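PDB 5L92: cytochrome P450, which probably acts as a heme-dependent monooxygenase, and binds the steroid corticosterone close to its heme. Local coordinates for residues 50-55 and 318-323; 281-286 and 340-345. All coordinates share one frame; numbering follows the deposited sequence.

Contact 1. Residues 50-55 and 318-323; sequences FHYDGV and GSAHRD
The methyl of A320 sits at the start of the helix that begins with Y52, with CB 3.7 Å from Y52 CA and 3.8 Å from V55 CG2. Y52, with CG anti to its amide nitrogen (chi1 -176°), sends its ring alongside A320, so that the carbonyl oxygen of A320 meets the ring at its edge, 3.6 Å from CD2. Beyond this contact the phenol hydroxyl reaches the carbonyl of V341 and the ring stacks with Y326. The amide of Y52, in the first turn where no helical carbonyl precedes it, donates an almost straight bond (179°) to D323 OD2 at 2.9 Å, met on the anti side of the carboxylate. The second oxygen, OD1, accepts from the backbone of E325, so the carboxylate is held at both ends.

On the other flank S319 OG gives its proton to the carbonyl oxygen of F50 (2.7 Å), approaching well off the C=O direction at 122°. The same hydroxyl lies at the edge of the F50 ring, 3.6 Å from CD1, and is also bonded to R33 NH1; W316 stacks with the ring. F50 and S319 follow two neighbouring parallel strands, 46-49 and 312-315, and the contact pairs the two helices that leave them, helices B and K' of the sheet-rich domain of the cytochrome P450 fold.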
loop_
_atom_site.group_PDB
_atom_site.type_symbol
_atom_site.label_atom_id
_atom_site.label_comp_id
_atom_site.label_asym_id
_atom_site.label_seq_id
_atom_site.Cartn_x
_atom_site.Cartn_y
_atom_site.Cartn_z
ATOM N N PHE A 50 2.641 -8.447 -17.414
ATOM C CA PHE A 50 3.816 -8.733 -16.602
ATOM C C PHE A 50 5.055 -7.923 -16.954
ATOM O O PHE A 50 5.984 -7.880 -16.148
ATOM C CB PHE A 50 4.184 -10.217 -16.706
ATOM C CG PHE A 50 3.168 -11.156 -16.101
ATOM C CD1 PHE A 50 3.129 -11.384 -14.742
ATOM C CD2 PHE A 50 2.281 -11.851 -16.902
ATOM C CE1 PHE A 50 2.181 -12.266 -14.179
ATOM C CE2 PHE A 50 1.359 -12.734 -16.351
ATOM C CZ PHE A 50 1.306 -12.934 -14.985
ATOM N N HIS A 51 5.134 -7.349 -18.133
ATOM C CA HIS A 51 6.339 -6.641 -18.514
ATOM C C HIS A 51 6.176 -5.162 -18.248
ATOM O O HIS A 51 5.063 -4.625 -18.211
ATOM C CB HIS A 51 6.712 -6.900 -19.978
ATOM C CG HIS A 51 5.748 -6.342 -20.980
ATOM N ND1 HIS A 51 4.389 -6.597 -20.947
ATOM C CD2 HIS A 51 5.960 -5.569 -22.072
ATOM C CE1 HIS A 51 3.812 -5.995 -21.973
ATOM N NE2 HIS A 51 4.743 -5.360 -22.665
ATOM N N TYR A 52 7.322 -4.517 -18.046
ATOM C CA TYR A 52 7.365 -3.135 -17.568
ATOM C C TYR A 52 6.609 -2.209 -18.495
ATOM O O TYR A 52 5.844 -1.344 -18.046
ATOM C CB TYR A 52 8.818 -2.673 -17.443
ATOM C CG TYR A 52 9.029 -1.300 -16.863
ATOM C CD1 TYR A 52 8.755 -0.150 -17.601
ATOM C CD2 TYR A 52 9.530 -1.148 -15.586
ATOM C CE1 TYR A 52 8.969 1.104 -17.052
ATOM C CE2 TYR A 52 9.737 0.078 -15.045
ATOM C CZ TYR A 52 9.470 1.203 -15.778
ATOM O OH TYR A 52 9.703 2.418 -15.193
ATOM N N ASP A 53 6.827 -2.357 -19.796
ATOM C CA ASP A 53 6.230 -1.434 -20.744
ATOM C C ASP A 53 4.725 -1.607 -20.759
ATOM O O ASP A 53 3.990 -0.628 -20.913
ATOM C CB ASP A 53 6.823 -1.669 -22.144
ATOM C CG ASP A 53 6.355 -0.631 -23.170
ATOM O OD1 ASP A 53 6.768 0.550 -23.055
ATOM O OD2 ASP A 53 5.575 -1.000 -24.085
ATOM N N GLY A 54 4.266 -2.845 -20.573
ATOM C CA GLY A 54 2.837 -3.104 -20.483
ATOM C C GLY A 54 2.216 -2.516 -19.230
ATOM O O GLY A 54 1.154 -1.879 -19.286
ATOM N N VAL A 55 2.855 -2.738 -18.076
ATOM C CA VAL A 55 2.333 -2.164 -16.839
ATOM C C VAL A 55 2.276 -0.646 -16.960
ATOM O O VAL A 55 1.258 -0.013 -16.637
ATOM C CB VAL A 55 3.180 -2.613 -15.631
ATOM C CG1 VAL A 55 2.809 -1.816 -14.386
ATOM C CG2 VAL A 55 3.008 -4.106 -15.354
ATOM N N GLY A 318 4.873 -5.795 -9.367
ATOM C CA GLY A 318 5.885 -6.708 -8.859
ATOM C C GLY A 318 6.678 -7.416 -9.951
ATOM O O GLY A 318 7.894 -7.618 -9.823
ATOM N N SER A 319 6.010 -7.794 -11.037
ATOM C CA SER A 319 6.682 -8.367 -12.196
ATOM C C SER A 319 7.475 -7.329 -12.985
ATOM O O SER A 319 8.633 -7.569 -13.355
ATOM C CB SER A 319 5.644 -9.031 -13.096
ATOM O OG SER A 319 6.273 -9.723 -14.157
ATOM N N ALA A 320 6.846 -6.194 -13.293
ATOM C CA ALA A 320 7.529 -5.108 -13.987
ATOM C C ALA A 320 8.830 -4.731 -13.299
ATOM O O ALA A 320 9.791 -4.319 -13.961
ATOM C CB ALA A 320 6.627 -3.874 -14.070
ATOM N N HIS A 321 8.859 -4.802 -11.960
ATOM C CA HIS A 321 9.997 -4.366 -11.171
ATOM C C HIS A 321 11.207 -5.290 -11.301
ATOM O O HIS A 321 12.283 -4.914 -10.809
ATOM C CB HIS A 321 9.606 -4.291 -9.705
ATOM C CG HIS A 321 8.697 -3.156 -9.370
ATOM N ND1 HIS A 321 7.971 -3.108 -8.198
ATOM C CD2 HIS A 321 8.374 -2.043 -10.067
ATOM C CE1 HIS A 321 7.278 -1.985 -8.169
ATOM N NE2 HIS A 321 7.488 -1.331 -9.296
ATOM N N ARG A 322 11.010 -6.490 -11.874
ATOM C CA ARG A 322 12.026 -7.501 -12.127
ATOM C C ARG A 322 12.352 -7.660 -13.622
ATOM O O ARG A 322 12.989 -8.636 -14.010
ATOM C CB ARG A 322 11.571 -8.854 -11.573
ATOM C CG ARG A 322 11.130 -8.918 -10.122
ATOM C CD ARG A 322 12.271 -8.712 -9.175
ATOM N NE ARG A 322 11.947 -8.903 -7.758
ATOM C CZ ARG A 322 12.340 -9.950 -7.034
ATOM N NH1 ARG A 322 13.061 -10.928 -7.568
ATOM N NH2 ARG A 322 12.036 -10.009 -5.766
ATOM N N ASP A 323 11.919 -6.734 -14.459
ATOM C CA ASP A 323 12.077 -6.816 -15.903
ATOM C C ASP A 323 13.513 -6.433 -16.280
ATOM O O ASP A 323 13.967 -5.324 -15.962
ATOM C CB ASP A 323 11.054 -5.870 -16.537
ATOM C CG ASP A 323 10.987 -5.980 -18.048
ATOM O OD1 ASP A 323 12.053 -6.141 -18.686
ATOM O OD2 ASP A 323 9.856 -5.885 -18.598
#

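Contact 2. Residues 281-286 and 340-345; sequences EVLRYR and NVHMAF. With HEM (protoporphyrin IX containing Fe), chain C.
One face of the H342 imidazole lies against the side chain of L283, whose CB makes a CH-pi contact 4.0 Å from the ring centroid and 20° off the normal. The rim is used differently: in the ring plane the backbone N of A344 donates to ND1 at 3.1 Å, while NE2 is bonded to E280 OE1. The two bonds, one to each ring nitrogen, fix the ring's rotation. Its chi1 of 63° sets CG between the backbone N and the carbonyl carbon, turning the ring over L283. The F345 ring meets L283 CD1 obliquely at its CE2 (3.8 Å) and comes within 3.7 Å of heme C2B with its CE1, bridging the helix to the porphyrin.

Farther along, the R284 guanidinium takes the E281 carboxylate side-on, NE to OE1 at 2.8 Å and NH2 to OE2 at 3.0 Å, the second from above the carboxylate plane. R337 binds OE2 as well. N340 stands across E281, its amide plane 88° from the carboxylate, and lays OD1 against R284 CD (3.6 Å). With a leucine in place of R284, E281 would probably be left leaning on R337, and the carbonyls of H321 and P330 without their NH1 donor.

E281 and R284 form the ExxR motif of the P450 K helix, and F345 opens the cysteine-ligand loop that carries C352. Ionic bonds are thus spent on the helix side chains, whereas the loop is placed by shape, with no polar bond between the segments and the buried N340 OD1, against the aliphatic carbons of R284, lacking a polar partner.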
loop_
_atom_site.group_PDB
_atom_site.type_symbol
_atom_site.label_atom_id
_atom_site.label_comp_id
_atom_site.label_asym_id
_atom_site.label_seq_id
_atom_site.Cartn_x
_atom_site.Cartn_y
_atom_site.Cartn_z
ATOM N N GLU A 281 14.778 0.427 -3.108
ATOM C CA GLU A 281 15.029 -0.906 -3.618
ATOM C C GLU A 281 14.180 -1.955 -2.899
ATOM O O GLU A 281 13.907 -2.984 -3.488
ATOM C CB GLU A 281 16.551 -1.185 -3.572
ATOM C CG GLU A 281 17.047 -2.602 -3.859
ATOM C CD GLU A 281 16.908 -2.954 -5.297
ATOM O OE1 GLU A 281 16.150 -2.251 -5.978
ATOM O OE2 GLU A 281 17.572 -3.882 -5.763
ATOM N N VAL A 282 13.666 -1.704 -1.697
ATOM C CA VAL A 282 12.586 -2.564 -1.205
ATOM C C VAL A 282 11.295 -2.317 -1.988
ATOM O O VAL A 282 10.614 -3.266 -2.397
ATOM C CB VAL A 282 12.368 -2.379 0.298
ATOM C CG1 VAL A 282 11.294 -3.336 0.775
ATOM C CG2 VAL A 282 13.671 -2.619 1.066
ATOM N N LEU A 283 10.939 -1.044 -2.220
ATOM C CA LEU A 283 9.751 -0.763 -3.026
ATOM C C LEU A 283 9.777 -1.501 -4.359
ATOM O O LEU A 283 8.720 -1.830 -4.914
ATOM C CB LEU A 283 9.631 0.740 -3.294
ATOM C CG LEU A 283 9.187 1.500 -2.048
ATOM C CD1 LEU A 283 9.496 2.990 -2.169
ATOM C CD2 LEU A 283 7.676 1.266 -1.793
ATOM N N ARG A 284 10.957 -1.734 -4.905
ATOM C CA ARG A 284 11.094 -2.474 -6.165
ATOM C C ARG A 284 11.033 -3.983 -5.936
ATOM O O ARG A 284 10.334 -4.706 -6.660
ATOM C CB ARG A 284 12.438 -2.106 -6.839
ATOM C CG ARG A 284 12.540 -2.581 -8.291
ATOM C CD ARG A 284 13.991 -2.729 -8.859
ATOM N NE ARG A 284 14.878 -3.630 -8.101
ATOM C CZ ARG A 284 15.182 -4.882 -8.444
ATOM N NH1 ARG A 284 14.680 -5.446 -9.529
ATOM N NH2 ARG A 284 15.989 -5.591 -7.685
ATOM N N TYR A 285 11.778 -4.471 -4.936
ATOM C CA TYR A 285 12.093 -5.886 -4.755
ATOM C C TYR A 285 11.006 -6.639 -3.994
ATOM O O TYR A 285 10.718 -7.794 -4.316
ATOM C CB TYR A 285 13.448 -6.009 -4.030
ATOM C CG TYR A 285 14.098 -7.372 -4.104
ATOM C CD1 TYR A 285 14.776 -7.796 -5.249
ATOM C CD2 TYR A 285 14.042 -8.225 -3.031
ATOM C CE1 TYR A 285 15.376 -9.054 -5.287
ATOM C CE2 TYR A 285 14.639 -9.443 -3.052
ATOM C CZ TYR A 285 15.299 -9.868 -4.171
ATOM O OH TYR A 285 15.860 -11.108 -4.149
ATOM N N ARG A 286 10.384 -5.996 -3.005
ATOM C CA ARG A 286 9.334 -6.593 -2.196
ATOM C C ARG A 286 8.199 -5.580 -2.022
ATOM O O ARG A 286 7.924 -5.053 -0.947
ATOM C CB ARG A 286 9.885 -7.100 -0.879
ATOM C CG ARG A 286 10.561 -8.487 -1.071
ATOM C CD ARG A 286 10.726 -9.241 0.229
ATOM N NE ARG A 286 11.646 -10.342 0.078
ATOM C CZ ARG A 286 11.350 -11.511 -0.474
ATOM N NH1 ARG A 286 10.137 -11.736 -0.945
ATOM N NH2 ARG A 286 12.278 -12.459 -0.566
ATOM N N ASN A 340 16.404 3.454 -10.599
ATOM C CA ASN A 340 15.402 2.589 -9.989
ATOM C C ASN A 340 14.041 3.251 -10.230
ATOM O O ASN A 340 13.446 3.890 -9.355
ATOM C CB ASN A 340 15.696 2.372 -8.503
ATOM C CG ASN A 340 14.730 1.365 -7.835
ATOM O OD1 ASN A 340 13.802 0.844 -8.455
ATOM N ND2 ASN A 340 14.966 1.098 -6.576
ATOM N N VAL A 341 13.545 3.102 -11.446
ATOM C CA VAL A 341 12.337 3.804 -11.839
ATOM C C VAL A 341 11.183 2.846 -11.630
ATOM O O VAL A 341 10.538 2.408 -12.576
ATOM C CB VAL A 341 12.405 4.341 -13.277
ATOM C CG1 VAL A 341 11.157 5.219 -13.540
ATOM C CG2 VAL A 341 13.692 5.228 -13.468
ATOM N N HIS A 342 10.947 2.489 -10.381
ATOM C CA HIS A 342 9.912 1.529 -10.106
ATOM C C HIS A 342 8.550 2.228 -10.098
ATOM O O HIS A 342 8.439 3.452 -10.141
ATOM C CB HIS A 342 10.192 0.857 -8.788
ATOM C CG HIS A 342 10.155 1.821 -7.662
ATOM N ND1 HIS A 342 8.973 2.324 -7.158
ATOM C CD2 HIS A 342 11.151 2.473 -7.020
ATOM C CE1 HIS A 342 9.244 3.195 -6.206
ATOM N NE2 HIS A 342 10.558 3.301 -6.099
ATOM N N MET A 343 7.507 1.412 -10.082
ATOM C CA MET A 343 6.128 1.874 -10.096
ATOM C C MET A 343 5.392 1.401 -8.847
ATOM O O MET A 343 4.206 1.105 -8.900
ATOM C CB MET A 343 5.431 1.373 -11.375
ATOM C CG MET A 343 5.963 2.075 -12.625
ATOM S SD MET A 343 5.200 1.673 -14.212
ATOM C CE MET A 343 5.965 0.079 -14.535
ATOM N N ALA A 344 6.090 1.304 -7.721
ATOM C CA ALA A 344 5.472 0.735 -6.540
ATOM C C ALA A 344 4.360 1.636 -6.014
ATOM O O ALA A 344 3.495 1.165 -5.284
ATOM C CB ALA A 344 6.534 0.465 -5.471
ATOM N N PHE A 345 4.366 2.913 -6.387
ATOM C CA PHE A 345 3.301 3.842 -6.072
ATOM C C PHE A 345 2.355 4.052 -7.245
ATOM O O PHE A 345 1.568 5.001 -7.233
ATOM C CB PHE A 345 3.884 5.188 -5.648
ATOM C CG PHE A 345 4.622 5.143 -4.345
ATOM C CD1 PHE A 345 3.976 4.817 -3.184
ATOM C CD2 PHE A 345 5.993 5.407 -4.298
ATOM C CE1 PHE A 345 4.655 4.776 -1.992
ATOM C CE2 PHE A 345 6.669 5.380 -3.085
ATOM C CZ PHE A 345 6.007 5.048 -1.947
HETATM C CHA HEM C . -2.853 5.296 -4.601
HETATM C CHB HEM C . 0.719 2.284 -3.155
HETATM C CHC HEM C . 0.972 4.489 1.109
HETATM C CHD HEM C . -2.889 7.114 -0.173
HETATM C C1A HEM C . -1.863 4.321 -4.580
HETATM C C2A HEM C . -1.480 3.498 -5.707
HETATM C C3A HEM C . -0.510 2.664 -5.303
HETATM C C4A HEM C . -0.221 2.945 -3.915
HETATM C CMA HEM C . 0.200 1.606 -6.170
HETATM C CAA HEM C . -2.102 3.553 -7.130
HETATM C CBA HEM C . -3.548 3.057 -7.155
HETATM C CGA HEM C . -4.035 2.794 -8.556
HETATM O O1A HEM C . -3.430 3.267 -9.526
HETATM O O2A HEM C . -5.036 2.080 -8.734
HETATM C C1B HEM C . 1.153 2.622 -1.895
HETATM C C2B HEM C . 2.311 2.096 -1.185
HETATM C C3B HEM C . 2.351 2.716 0.007
HETATM C C4B HEM C . 1.227 3.629 0.078
HETATM C CMB HEM C . 3.298 1.059 -1.753
HETATM C CAB HEM C . 3.373 2.602 1.158
HETATM C CBB HEM C . 4.635 2.182 0.976
HETATM C C1C HEM C . -0.056 5.403 1.132
HETATM C C2C HEM C . -0.433 6.219 2.254
HETATM C C3C HEM C . -1.475 6.945 1.893
HETATM C C4C HEM C . -1.844 6.594 0.549
HETATM C CMC HEM C . 0.273 6.303 3.633
HETATM C CAC HEM C . -2.161 7.921 2.857
HETATM C CBC HEM C . -2.266 9.208 2.540
HETATM C C1D HEM C . -3.227 6.859 -1.471
HETATM C C2D HEM C . -4.336 7.471 -2.174
HETATM C C3D HEM C . -4.339 6.980 -3.422
HETATM C C4D HEM C . -3.233 6.032 -3.513
HETATM C CMD HEM C . -5.296 8.492 -1.508
HETATM C CAD HEM C . -5.309 7.303 -4.586
HETATM C CBD HEM C . -4.743 8.420 -5.484
HETATM C CGD HEM C . -5.568 8.685 -6.727
HETATM O O1D HEM C . -5.455 9.785 -7.316
HETATM O O2D HEM C . -6.340 7.805 -7.186
HETATM N NA HEM C . -1.080 3.977 -3.487
HETATM N NB HEM C . 0.516 3.534 -1.082
HETATM N NC HEM C . -0.951 5.651 0.106
HETATM N ND HEM C . -2.609 5.970 -2.310
HETATM FE FE HEM C . -0.974 4.865 -1.689
#

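The centres of contacts 1 and 2 lie about 11 Å apart on the same side of the molecule, and their segments alternate along the chain: 50-55, 281-286, 318-323, 340-345. Helix 52-60 and helix 275-285 are thus each met by a later segment, from short helix 317-320 and from the loop before helix 355-372. The Y52-V341 and R284-H321 hydrogen bonds join the contacts. The H321 ring adds another link, its NE2 bonding to the backbone N of M343, whose side chain packs on V55. Helix 52-60, beside the five-stranded sheet, therefore holds the loop at the heme directly, while the ExxR helix is tied to 318-323.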